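Local coordinates for protein Hsp70/Hsp90 co-chaperone CNS1 (Saccharomyces cerevisiae, PDB 6HFM) that acts as a co-chaperone of Hsp90 and Hsp70, binding both chaperones and stimulating the ATPase activity of the Hsp70 SSA1, at residues T14-I18 / H122-E128; I18-T23 / D131-N137; N4-L9 / I35-M41; P50-P56 / A138-V144. All coordinates share one frame; numbering follows the deposited sequence. Where two conformers were deposited one is given.

Contact 1. Residues T14-I18 / H122-E128; sequences TLRNI and HDILKKE
The Schellman motif that ends helix 4-15 brings Asn17 against Lys126 and Glu128, where helix 121-126 runs out. The amide nitrogen does the gripping, spending both hydrogens across the contact. Asn17 ND2 reaches Lys126 O at 2.9 Å in an almost straight bond (170°), although the donor stands above the plane of that carbonyl rather than on a lone pair. The second bond, Asn17 ND2 to Glu128 OE1 at 3.1 Å, arrives on the anti side of the carboxylate. Both acceptors lie close to the amide plane, and amide and carboxylate are nearly coplanar, so the pair of bonds holds the amide against rotation. With CG anti to the backbone nitrogen (chi1 -163°), the Asn17 side chain is carried across to the end of helix 121-126 and to Glu128 beyond it.

In this C-terminal domain of the co-chaperone, the meeting of two helix ends also makes a metal site: Asn17 and Leu125 bind magnesium. Their carbonyl oxygens, Asn17 O and Leu125 O, approach to 3.2 Å, a closeness that the cation would probably ease. Just beside them, Lys126 CA offers a C-H to Arg16 O at 3.3 Å, and a water donates to both Arg16 O and His122 O. Ile18 CG1 packs on Leu125 CB at 4.1 Å, the two side chains lying at a slant. Arg16 CG meets the edge of the His122 ring at CD2, 4.3 Å away, while the Arg16 guanidinium continues to Glu69 in a salt bridge and to the carbonyls of Phe43 and Ala12. His122 ND1 itself is bonded in the ring plane to Asp123 OD1.

Contact 2. Residues I18-T23 / D131-N137; sequences ITNIKT and DVPLFDN
Ile21 pairs with Phe135, and Asn20 with Leu134, in a short two-stranded parallel sheet, and the first pair marks the tight part of this contact. Ile21 CG2 lies 3.8 Å from Phe135 CE1, approaching the ring obliquely, and Ile21 CG1 rests beside Pro133 CB at the same distance. Backbone bonds pass in turn from Leu134 N to Thr19 O, from Ile21 N to Leu134 O and from Asp136 N to Ile21 O.

Past Phe135 the chain turns through Asp136 and Asn137, both of positive phi, and its polar groups fold back over the first strand. Asp136 takes Thr23 N on OD1 at 2.9 Å, while OD2 receives the Thr23 hydroxyl (OG1) at 2.6 Å through its syn lone pair. An alanine at Asp136 would remove both acceptors and is likely to leave Thr23 N and OG1 without these mates. Asn20 OD1 accepts Asn137 N at 2.9 Å.

At the other end a water stands between the backbones, bridging Thr19 N and Val132 O, although the Thr19 hydroxyl (OG1) still donates directly to Asp131 OD1 at 2.7 Å; the Asp131 side chain also lies about 3 Å from the bound magnesium ion at its nearest atom. The solvent side is that of Lys22, an exposed residue whose CB is directed away from the other strand. On the opposite sheet face from Ile21 and Phe135, Leu134 CD1 meets Ile18 CG2 at 3.7 Å, and these two carry the sheet onto Met13 of helix 4-15, Leu125 of helix 121-126, and Leu47 and Tyr49 of strand 47-55.

Contact 3. Residues N4-L9 / I35-M41; sequences NKKIML and IRLEDPM
Met8 packs on Leu37 and Pro40, and Leu9 on Leu37 and Ile35, where helix 4-15 leans on the chain around strand 36-37; no direct hydrogen bond crosses between the segments. Met8 CG sits 3.4 Å from Pro40 O and 4.0 Å from Leu37 CD1, its side chain crossing that of Leu37 at about a right angle. CG is anti to the backbone nitrogen (chi1 179°) and the chain then bends twice, which turns the methyl CE back to Met41 O. Leu9 splits its branches: CD1 slides past Leu37 CG at 4.1 Å, running the opposite way, whereas CD2 reaches Ile35 O at 3.7 Å.

Here a helix rides on the edge of a sheet: helix 4-15 lies beside strand 36-37, which pairs antiparallel with strand 47-55. Were Met8 replaced by an alanine, Leu37 CD1 would probably lose the CG packed against it and a gap would open between the helix and residues 40-41.

Toward the surface the methionine of the turn answers that of the helix. Doubly bent, Met41 lays its CE on the helix backbone, 3.4 Å from Lys5 CA. The aliphatic part of Lys5 runs alongside the proline ring, with CE 3.8 Å from Pro40 CB. One water donates to Lys5 O and to Pro40 O, joining helix and turn at carbonyls that cannot bond each other.

A second shell sets these groups in place. Leu37 is backed by Ala12, Arg16 and Ser45, Ile35 by Met13, Leu47 and Tyr49, and Arg36 is tied by a salt bridge to Glu66 on strand 60-68.

Contact 4. Residues P50-P56 / A138-V144; sequences PALIMYP and ALKIYIV
Ile141 and Ile53 meet through unlike torsions: Ile141 CG1 stands between its backbone nitrogen and carbonyl carbon (chi1 72°), whereas Ile53 has CG1 anti to its carbonyl carbon with a second torsion of 100°, away from the staggered values. The two side chains lie side by side, pointing the same way, with Ile53 CG1 3.9 Å from Ile141 CG1. Ile53 CG2 is pressed still closer to Ile143 CD1, at 3.4 Å, tighter than usual for two methyls. Ile143 CB approaches the Tyr55 ring obliquely, 3.8 Å from Tyr55 CE1, while the tyrosine hydroxyl goes on to Asp62.

These strands, 47-55 and 139-145, are parallel neighbours within the mixed sheet of the wheel domain. Five backbone bonds join them from Leu139 N to Pro50 O, 2.8 Å, through to Ile143 N to Met54 O, 2.9 Å, the last running nearly along the carbonyl axis. The face bearing Ala51, Ile53, Leu139 and Ile141 is buried, with Val80 and Leu76 of helix 73-82 lying over the two isoleucines.

On the face of Leu52, Lys140, Met54 and Tyr142, the tyrosine ring takes most of the contacts described here. Met54 CB touches Tyr142 CD1 at 3.6 Å before the methionine chain bends away, and Pro56 CG approaches the same ring obliquely. Lys140 NZ donates to Tyr142 OH at 2.7 Å and forms a salt bridge with Glu106, while Trp152 and Trp156 meet the tyrosine ring from farther along the chain.

Overall arrangement
Helix 4-15 opens contact 3 and then, at its end, contact 1; Ile18 belongs to both contact 1 and contact 2, which starts there. Contact 3 closes first, at residues 35-41, fixing the first helix to the sheet edge, before contact 4 opens on strand 47-55. After a long excursion through the rest of the sheet and helix 73-82, contacts 1, 2 and 4 close in quick succession. None nests: contacts 3 and 4 follow in series, and every other pair crosses. Leu125 and Leu134 link contacts 1 and 2, whose centres are about 11 Å apart, while Asn137 touches both Ile35 and Pro50, joining contact 2 to contacts 3 and 4.

Contact 1. Residues T14-I18 / H122-E128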
# COMPACT_ATOMS: atom_id res chain seq x y z
N THR A 14 2.17 -11.82 12.98
CA THR A 14 0.90 -12.27 13.56
C THR A 14 0.53 -11.41 14.77
O THR A 14 -0.65 -11.10 14.98
CB THR A 14 0.94 -13.76 13.94
OG1 THR A 14 1.38 -14.53 12.81
CG2 THR A 14 -0.44 -14.26 14.35
N LEU A 15 1.52 -11.01 15.57
CA LEU A 15 1.28 -10.10 16.70
C LEU A 15 0.68 -8.78 16.21
O LEU A 15 -0.22 -8.22 16.84
CB LEU A 15 2.57 -9.81 17.46
CG LEU A 15 2.47 -8.84 18.64
CD1 LEU A 15 1.67 -9.46 19.78
CD2 LEU A 15 3.85 -8.43 19.11
N ARG A 16 1.18 -8.30 15.07
CA ARG A 16 0.70 -7.08 14.43
C ARG A 16 -0.64 -7.24 13.67
O ARG A 16 -1.10 -6.29 13.04
CB ARG A 16 1.77 -6.56 13.46
CG ARG A 16 3.02 -5.99 14.13
CD ARG A 16 4.13 -5.82 13.11
NE ARG A 16 5.26 -5.01 13.56
CZ ARG A 16 6.23 -5.43 14.37
NH1 ARG A 16 6.21 -6.64 14.92
NH2 ARG A 16 7.23 -4.59 14.67
N ASN A 17 -1.23 -8.44 13.71
CA ASN A 17 -2.51 -8.76 13.07
C ASN A 17 -2.52 -8.48 11.56
O ASN A 17 -3.54 -8.08 11.00
CB ASN A 17 -3.65 -8.01 13.77
CG ASN A 17 -5.02 -8.60 13.45
OD1 ASN A 17 -5.16 -9.81 13.27
ND2 ASN A 17 -6.03 -7.74 13.36
N ILE A 18 -1.38 -8.72 10.90
CA ILE A 18 -1.24 -8.42 9.47
C ILE A 18 -1.86 -9.55 8.63
O ILE A 18 -1.53 -10.73 8.80
CB ILE A 18 0.23 -8.20 9.06
CG1 ILE A 18 0.76 -6.91 9.70
CG2 ILE A 18 0.39 -8.10 7.54
CD1 ILE A 18 2.26 -6.77 9.69
N HIS A 122 1.39 0.83 10.27
CA HIS A 122 1.22 -0.11 11.39
C HIS A 122 -0.23 -0.14 11.88
O HIS A 122 -0.82 -1.20 12.03
CB HIS A 122 2.15 0.25 12.58
CG HIS A 122 1.90 -0.56 13.82
ND1 HIS A 122 1.06 -0.13 14.83
CD2 HIS A 122 2.36 -1.77 14.20
CE1 HIS A 122 1.03 -1.04 15.78
NE2 HIS A 122 1.81 -2.05 15.43
N ASP A 123 -0.78 1.05 12.14
CA ASP A 123 -2.15 1.14 12.67
C ASP A 123 -3.21 0.68 11.67
O ASP A 123 -4.17 0.01 12.06
CB ASP A 123 -2.44 2.55 13.20
CG ASP A 123 -1.70 2.86 14.51
OD1 ASP A 123 -1.02 1.96 15.08
OD2 ASP A 123 -1.80 4.00 14.99
N ILE A 124 -3.03 1.00 10.39
CA ILE A 124 -3.96 0.54 9.34
C ILE A 124 -3.97 -0.98 9.22
O ILE A 124 -5.04 -1.59 9.15
CB ILE A 124 -3.64 1.20 7.98
CG1 ILE A 124 -3.95 2.70 8.04
CG2 ILE A 124 -4.42 0.54 6.83
CD1 ILE A 124 -3.35 3.51 6.92
N LEU A 125 -2.79 -1.60 9.20
CA LEU A 125 -2.69 -3.05 9.04
C LEU A 125 -3.11 -3.84 10.29
O LEU A 125 -3.47 -5.01 10.18
CB LEU A 125 -1.27 -3.46 8.62
CG LEU A 125 -0.69 -2.90 7.30
CD1 LEU A 125 0.74 -3.37 7.09
CD2 LEU A 125 -1.55 -3.25 6.10
N LYS A 126 -3.06 -3.20 11.47
CA LYS A 126 -3.38 -3.88 12.74
C LYS A 126 -4.88 -4.05 13.01
O LYS A 126 -5.28 -5.00 13.71
CB LYS A 126 -2.71 -3.17 13.93
CG LYS A 126 -2.85 -3.92 15.26
CD LYS A 126 -1.91 -3.40 16.33
CE LYS A 126 -2.08 -4.16 17.64
NZ LYS A 126 -1.63 -5.58 17.54
N LYS A 127 -5.71 -3.16 12.49
CA LYS A 127 -7.15 -3.18 12.78
C LYS A 127 -7.80 -4.48 12.31
O LYS A 127 -7.52 -4.96 11.21
CB LYS A 127 -7.86 -2.00 12.11
CG LYS A 127 -7.51 -0.65 12.69
CD LYS A 127 -8.30 0.47 12.02
CE LYS A 127 -7.77 1.84 12.42
NZ LYS A 127 -8.35 2.92 11.57
N GLU A 128 -8.66 -5.07 13.16
CA GLU A 128 -9.39 -6.28 12.79
C GLU A 128 -10.46 -5.94 11.75
O GLU A 128 -10.66 -6.69 10.80
CB GLU A 128 -10.00 -6.95 14.03
CG GLU A 128 -10.74 -8.27 13.77
CD GLU A 128 -9.89 -9.37 13.14
OE1 GLU A 128 -8.65 -9.36 13.28
OE2 GLU A 128 -10.48 -10.26 12.49
O HOH W 1 0.47 -3.73 11.73

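Contact 2. Residues I18-T23 / D131-N137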
# COMPACT_ATOMS: atom_id res chain seq x y z
N ILE A 18 -1.38 -8.72 10.90
CA ILE A 18 -1.24 -8.42 9.47
C ILE A 18 -1.86 -9.55 8.63
O ILE A 18 -1.53 -10.73 8.80
CB ILE A 18 0.23 -8.20 9.06
CG1 ILE A 18 0.76 -6.91 9.70
CG2 ILE A 18 0.39 -8.10 7.54
CD1 ILE A 18 2.26 -6.77 9.69
N THR A 19 -2.76 -9.16 7.74
CA THR A 19 -3.32 -10.06 6.73
C THR A 19 -2.46 -9.94 5.47
O THR A 19 -2.20 -8.83 5.02
CB THR A 19 -4.77 -9.65 6.40
OG1 THR A 19 -5.54 -9.61 7.61
CG2 THR A 19 -5.42 -10.62 5.42
N ASN A 20 -2.02 -11.07 4.91
CA ASN A 20 -1.30 -11.06 3.62
C ASN A 20 -2.08 -11.84 2.58
O ASN A 20 -2.48 -12.98 2.81
CB ASN A 20 0.11 -11.65 3.75
CG ASN A 20 0.90 -11.55 2.44
OD1 ASN A 20 0.90 -10.50 1.78
ND2 ASN A 20 1.56 -12.64 2.06
N ILE A 21 -2.27 -11.22 1.41
CA ILE A 21 -2.96 -11.84 0.29
C ILE A 21 -1.94 -12.07 -0.83
O ILE A 21 -1.33 -11.12 -1.31
CB ILE A 21 -4.11 -10.94 -0.24
CG1 ILE A 21 -5.18 -10.71 0.84
CG2 ILE A 21 -4.74 -11.54 -1.50
CD1 ILE A 21 -5.86 -11.95 1.38
N LYS A 22 -1.79 -13.32 -1.26
CA LYS A 22 -0.92 -13.64 -2.39
C LYS A 22 -1.70 -13.52 -3.70
O LYS A 22 -2.88 -13.92 -3.77
CB LYS A 22 -0.30 -15.02 -2.23
CG LYS A 22 0.71 -15.04 -1.09
CD LYS A 22 1.25 -16.42 -0.80
CE LYS A 22 2.15 -16.38 0.42
NZ LYS A 22 2.85 -17.66 0.65
N THR A 23 -1.06 -12.93 -4.71
CA THR A 23 -1.67 -12.73 -6.03
C THR A 23 -0.96 -13.62 -7.05
O THR A 23 0.17 -14.06 -6.83
CB THR A 23 -1.66 -11.24 -6.48
OG1 THR A 23 -0.32 -10.79 -6.73
CG2 THR A 23 -2.31 -10.36 -5.42
N ASP A 131 -10.38 -4.65 7.59
CA ASP A 131 -9.24 -5.54 7.38
C ASP A 131 -8.54 -5.12 6.08
O ASP A 131 -9.04 -5.38 4.99
CB ASP A 131 -9.72 -7.00 7.31
CG ASP A 131 -8.59 -8.03 7.40
OD1 ASP A 131 -7.40 -7.65 7.44
OD2 ASP A 131 -8.92 -9.24 7.43
N VAL A 132 -7.38 -4.46 6.22
CA VAL A 132 -6.61 -3.92 5.10
C VAL A 132 -5.32 -4.74 4.96
O VAL A 132 -4.42 -4.59 5.79
CB VAL A 132 -6.28 -2.43 5.32
CG1 VAL A 132 -5.41 -1.87 4.20
CG2 VAL A 132 -7.57 -1.61 5.44
N PRO A 133 -5.22 -5.60 3.92
CA PRO A 133 -4.04 -6.47 3.81
C PRO A 133 -2.81 -5.90 3.11
O PRO A 133 -2.90 -4.94 2.34
CB PRO A 133 -4.56 -7.68 2.99
CG PRO A 133 -6.02 -7.48 2.84
CD PRO A 133 -6.26 -6.02 2.97
N LEU A 134 -1.67 -6.55 3.37
CA LEU A 134 -0.55 -6.54 2.43
C LEU A 134 -0.92 -7.44 1.24
O LEU A 134 -1.69 -8.40 1.38
CB LEU A 134 0.73 -7.06 3.09
CG LEU A 134 1.34 -6.25 4.24
CD1 LEU A 134 2.56 -6.98 4.79
CD2 LEU A 134 1.71 -4.85 3.79
N PHE A 135 -0.36 -7.10 0.08
CA PHE A 135 -0.47 -7.91 -1.12
C PHE A 135 0.94 -8.34 -1.50
O PHE A 135 1.80 -7.50 -1.75
CB PHE A 135 -1.18 -7.13 -2.24
CG PHE A 135 -2.66 -7.00 -2.01
CD1 PHE A 135 -3.55 -7.93 -2.54
CD2 PHE A 135 -3.17 -5.99 -1.21
CE1 PHE A 135 -4.91 -7.84 -2.30
CE2 PHE A 135 -4.53 -5.89 -0.96
CZ PHE A 135 -5.40 -6.82 -1.51
N ASP A 136 1.20 -9.66 -1.48
CA ASP A 136 2.52 -10.22 -1.76
C ASP A 136 3.59 -9.61 -0.83
O ASP A 136 4.70 -9.28 -1.26
CB ASP A 136 2.86 -10.01 -3.25
CG ASP A 136 1.77 -10.52 -4.15
OD1 ASP A 136 1.53 -11.75 -4.15
OD2 ASP A 136 1.13 -9.70 -4.86
N ASN A 137 3.23 -9.48 0.44
CA ASN A 137 4.10 -8.93 1.49
C ASN A 137 4.59 -7.51 1.20
O ASN A 137 5.70 -7.14 1.57
CB ASN A 137 5.26 -9.89 1.82
CG ASN A 137 4.88 -10.96 2.84
OD1 ASN A 137 3.99 -10.77 3.68
ND2 ASN A 137 5.58 -12.08 2.79
O HOH W 2 -3.56 -6.41 7.76

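Contact 3. Residues N4-L9 / I35-M41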
# COMPACT_ATOMS: atom_id res chain seq x y z
N ASN A 4 15.46 -19.38 12.32
CA ASN A 4 15.36 -18.41 13.43
C ASN A 4 14.82 -17.03 13.03
O ASN A 4 13.89 -16.53 13.66
CB ASN A 4 16.71 -18.27 14.18
CG ASN A 4 17.92 -18.27 13.24
OD1 ASN A 4 17.96 -17.53 12.26
ND2 ASN A 4 18.90 -19.12 13.55
N LYS A 5 15.40 -16.44 11.98
CA LYS A 5 14.96 -15.14 11.46
C LYS A 5 13.55 -15.20 10.87
O LYS A 5 12.73 -14.30 11.09
CB LYS A 5 15.93 -14.62 10.39
CG LYS A 5 15.63 -13.19 9.94
CD LYS A 5 16.43 -12.78 8.71
CE LYS A 5 17.80 -12.25 9.06
NZ LYS A 5 18.40 -11.53 7.89
N LYS A 6 13.30 -16.26 10.11
CA LYS A 6 12.03 -16.44 9.43
C LYS A 6 10.88 -16.66 10.41
O LYS A 6 9.82 -16.05 10.28
CB LYS A 6 12.15 -17.60 8.42
CG LYS A 6 13.15 -17.29 7.31
CD LYS A 6 13.41 -18.48 6.40
CE LYS A 6 14.39 -18.12 5.29
NZ LYS A 6 14.65 -19.27 4.38
N ILE A 7 11.10 -17.50 11.43
CA ILE A 7 10.07 -17.76 12.44
C ILE A 7 9.81 -16.50 13.29
O ILE A 7 8.66 -16.25 13.66
CB ILE A 7 10.43 -18.99 13.32
CG1 ILE A 7 10.45 -20.27 12.46
CG2 ILE A 7 9.45 -19.16 14.47
CD1 ILE A 7 9.11 -20.76 11.95
N MET A 8 10.85 -15.73 13.59
CA MET A 8 10.67 -14.46 14.32
C MET A 8 9.80 -13.49 13.53
O MET A 8 8.90 -12.86 14.10
CB MET A 8 12.01 -13.79 14.62
CG MET A 8 11.90 -12.46 15.36
SD MET A 8 11.12 -12.59 16.98
CE MET A 8 12.51 -13.26 17.88
N LEU A 9 10.07 -13.35 12.24
CA LEU A 9 9.29 -12.46 11.39
C LEU A 9 7.81 -12.86 11.36
O LEU A 9 6.94 -12.01 11.50
CB LEU A 9 9.85 -12.41 9.97
CG LEU A 9 9.16 -11.48 8.97
CD1 LEU A 9 9.16 -10.04 9.45
CD2 LEU A 9 9.84 -11.59 7.61
N ILE A 35 10.97 -8.20 2.90
CA ILE A 35 10.22 -7.70 4.06
C ILE A 35 11.03 -8.15 5.27
O ILE A 35 11.52 -9.29 5.29
CB ILE A 35 8.75 -8.22 4.09
CG1 ILE A 35 8.01 -7.71 5.34
CG2 ILE A 35 8.68 -9.74 4.00
CD1 ILE A 35 6.50 -7.91 5.29
N ARG A 36 11.22 -7.27 6.24
CA ARG A 36 12.09 -7.58 7.38
C ARG A 36 11.84 -6.68 8.59
O ARG A 36 11.33 -5.57 8.44
CB ARG A 36 13.57 -7.47 6.98
CG ARG A 36 14.07 -6.05 6.75
CD ARG A 36 15.50 -6.05 6.24
NE ARG A 36 16.21 -4.83 6.64
CZ ARG A 36 16.03 -3.63 6.10
NH1 ARG A 36 15.15 -3.43 5.11
NH2 ARG A 36 16.74 -2.59 6.55
N LEU A 37 12.21 -7.19 9.76
CA LEU A 37 12.37 -6.37 10.96
C LEU A 37 13.73 -5.69 10.89
O LEU A 37 14.72 -6.33 10.53
CB LEU A 37 12.30 -7.25 12.21
CG LEU A 37 10.94 -7.88 12.51
CD1 LEU A 37 11.08 -9.04 13.50
CD2 LEU A 37 9.96 -6.84 13.02
N GLU A 38 13.77 -4.41 11.24
CA GLU A 38 15.02 -3.63 11.21
C GLU A 38 16.11 -4.32 12.03
O GLU A 38 17.26 -4.40 11.59
CB GLU A 38 14.79 -2.20 11.69
CG GLU A 38 15.94 -1.26 11.37
CD GLU A 38 15.57 0.21 11.50
OE1 GLU A 38 16.27 1.03 10.87
OE2 GLU A 38 14.59 0.55 12.21
N ASP A 39 15.74 -4.83 13.20
CA ASP A 39 16.60 -5.69 14.01
C ASP A 39 15.99 -7.09 13.96
O ASP A 39 14.95 -7.31 14.58
CB ASP A 39 16.67 -5.18 15.45
CG ASP A 39 17.44 -3.88 15.58
OD1 ASP A 39 17.49 -3.32 16.70
OD2 ASP A 39 18.00 -3.39 14.56
N PRO A 40 16.60 -8.03 13.21
CA PRO A 40 15.91 -9.31 12.92
C PRO A 40 15.49 -10.16 14.12
O PRO A 40 14.56 -10.95 13.99
CB PRO A 40 16.93 -10.07 12.07
CG PRO A 40 17.84 -9.05 11.52
CD PRO A 40 17.92 -7.96 12.54
N MET A 41 16.17 -10.01 15.26
CA MET A 41 15.82 -10.77 16.47
C MET A 41 15.04 -9.96 17.52
O MET A 41 14.94 -10.38 18.67
CB MET A 41 17.09 -11.39 17.08
CG MET A 41 17.70 -12.46 16.20
SD MET A 41 16.60 -13.88 16.00
CE MET A 41 16.55 -13.98 14.22
O HOH W 3 13.22 -11.58 11.59

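Contact 4. Residues P50-P56 / A138-V144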
# COMPACT_ATOMS: atom_id res chain seq x y z
N PRO A 50 8.08 -3.26 1.16
CA PRO A 50 8.00 -2.45 -0.05
C PRO A 50 6.60 -1.86 -0.23
O PRO A 50 5.65 -2.29 0.42
CB PRO A 50 8.32 -3.45 -1.18
CG PRO A 50 8.62 -4.76 -0.52
CD PRO A 50 7.98 -4.69 0.83
N ALA A 51 6.50 -0.89 -1.14
CA ALA A 51 5.22 -0.28 -1.50
C ALA A 51 5.07 -0.10 -3.00
O ALA A 51 6.00 0.38 -3.68
CB ALA A 51 5.04 1.06 -0.80
N LEU A 52 3.91 -0.49 -3.52
CA LEU A 52 3.46 -0.14 -4.86
C LEU A 52 2.49 1.03 -4.72
O LEU A 52 1.51 0.94 -3.98
CB LEU A 52 2.76 -1.32 -5.53
CG LEU A 52 3.66 -2.50 -5.91
CD1 LEU A 52 2.82 -3.70 -6.32
CD2 LEU A 52 4.61 -2.13 -7.03
N ILE A 53 2.77 2.13 -5.42
CA ILE A 53 1.93 3.33 -5.37
C ILE A 53 1.33 3.51 -6.75
O ILE A 53 2.03 3.83 -7.70
CB ILE A 53 2.72 4.58 -4.92
CG1 ILE A 53 3.39 4.33 -3.55
CG2 ILE A 53 1.81 5.80 -4.83
CD1 ILE A 53 4.85 3.97 -3.64
N MET A 54 0.02 3.27 -6.85
CA MET A 54 -0.70 3.28 -8.13
C MET A 54 -1.33 4.65 -8.36
O MET A 54 -1.92 5.22 -7.44
CB MET A 54 -1.80 2.22 -8.13
CG MET A 54 -1.40 0.84 -7.62
SD MET A 54 0.02 0.13 -8.46
CE MET A 54 -0.61 -0.06 -10.12
N TYR A 55 -1.22 5.15 -9.59
CA TYR A 55 -1.92 6.36 -10.02
C TYR A 55 -2.84 5.96 -11.17
O TYR A 55 -2.51 6.18 -12.34
CB TYR A 55 -0.92 7.44 -10.46
CG TYR A 55 0.19 7.71 -9.48
CD1 TYR A 55 -0.02 8.54 -8.37
CD2 TYR A 55 1.46 7.15 -9.64
CE1 TYR A 55 1.00 8.80 -7.46
CE2 TYR A 55 2.48 7.41 -8.75
CZ TYR A 55 2.25 8.23 -7.65
OH TYR A 55 3.26 8.48 -6.75
N PRO A 56 -4.00 5.34 -10.86
CA PRO A 56 -4.83 4.73 -11.91
C PRO A 56 -5.37 5.72 -12.96
O PRO A 56 -5.50 5.34 -14.13
CB PRO A 56 -5.97 4.06 -11.13
CG PRO A 56 -5.96 4.69 -9.78
CD PRO A 56 -4.54 5.07 -9.51
N ALA A 138 3.74 -6.72 0.55
CA ALA A 138 4.03 -5.33 0.22
C ALA A 138 2.77 -4.47 0.33
O ALA A 138 1.65 -4.96 0.16
CB ALA A 138 4.62 -5.22 -1.18
N LEU A 139 2.96 -3.19 0.62
CA LEU A 139 1.86 -2.23 0.58
C LEU A 139 1.41 -2.03 -0.86
O LEU A 139 2.21 -2.12 -1.79
CB LEU A 139 2.29 -0.87 1.15
CG LEU A 139 2.63 -0.82 2.64
CD1 LEU A 139 3.32 0.49 2.98
CD2 LEU A 139 1.37 -1.04 3.48
N LYS A 140 0.11 -1.80 -1.03
CA LYS A 140 -0.45 -1.35 -2.31
C LYS A 140 -1.42 -0.21 -2.00
O LYS A 140 -2.38 -0.40 -1.26
CB LYS A 140 -1.16 -2.50 -3.03
CG LYS A 140 -1.79 -2.11 -4.37
CD LYS A 140 -2.18 -3.32 -5.21
CE LYS A 140 -3.22 -4.22 -4.55
NZ LYS A 140 -4.56 -3.61 -4.26
N ILE A 141 -1.13 0.97 -2.52
CA ILE A 141 -1.98 2.15 -2.31
C ILE A 141 -2.33 2.77 -3.66
O ILE A 141 -1.59 2.61 -4.64
CB ILE A 141 -1.33 3.20 -1.34
CG1 ILE A 141 -0.15 3.94 -1.97
CG2 ILE A 141 -0.89 2.52 -0.05
CD1 ILE A 141 0.30 5.15 -1.17
N TYR A 142 -3.48 3.44 -3.69
CA TYR A 142 -3.97 4.15 -4.87
C TYR A 142 -4.06 5.63 -4.53
O TYR A 142 -4.76 6.01 -3.60
CB TYR A 142 -5.35 3.61 -5.29
CG TYR A 142 -5.35 2.12 -5.59
CD1 TYR A 142 -5.12 1.64 -6.87
CD2 TYR A 142 -5.55 1.19 -4.57
CE1 TYR A 142 -5.10 0.27 -7.15
CE2 TYR A 142 -5.54 -0.18 -4.82
CZ TYR A 142 -5.31 -0.63 -6.11
OH TYR A 142 -5.29 -1.99 -6.35
N ILE A 143 -3.34 6.46 -5.29
CA ILE A 143 -3.39 7.91 -5.11
C ILE A 143 -4.25 8.49 -6.22
O ILE A 143 -3.93 8.35 -7.40
CB ILE A 143 -1.96 8.51 -5.06
CG1 ILE A 143 -1.27 8.06 -3.76
CG2 ILE A 143 -2.00 10.03 -5.14
CD1 ILE A 143 0.16 8.51 -3.59
N VAL A 144 -5.38 9.10 -5.83
CA VAL A 144 -6.38 9.61 -6.78
C VAL A 144 -6.83 11.01 -6.35
O VAL A 144 -7.22 11.20 -5.20
CB VAL A 144 -7.62 8.68 -6.84
CG1 VAL A 144 -8.63 9.17 -7.88
CG2 VAL A 144 -7.19 7.25 -7.18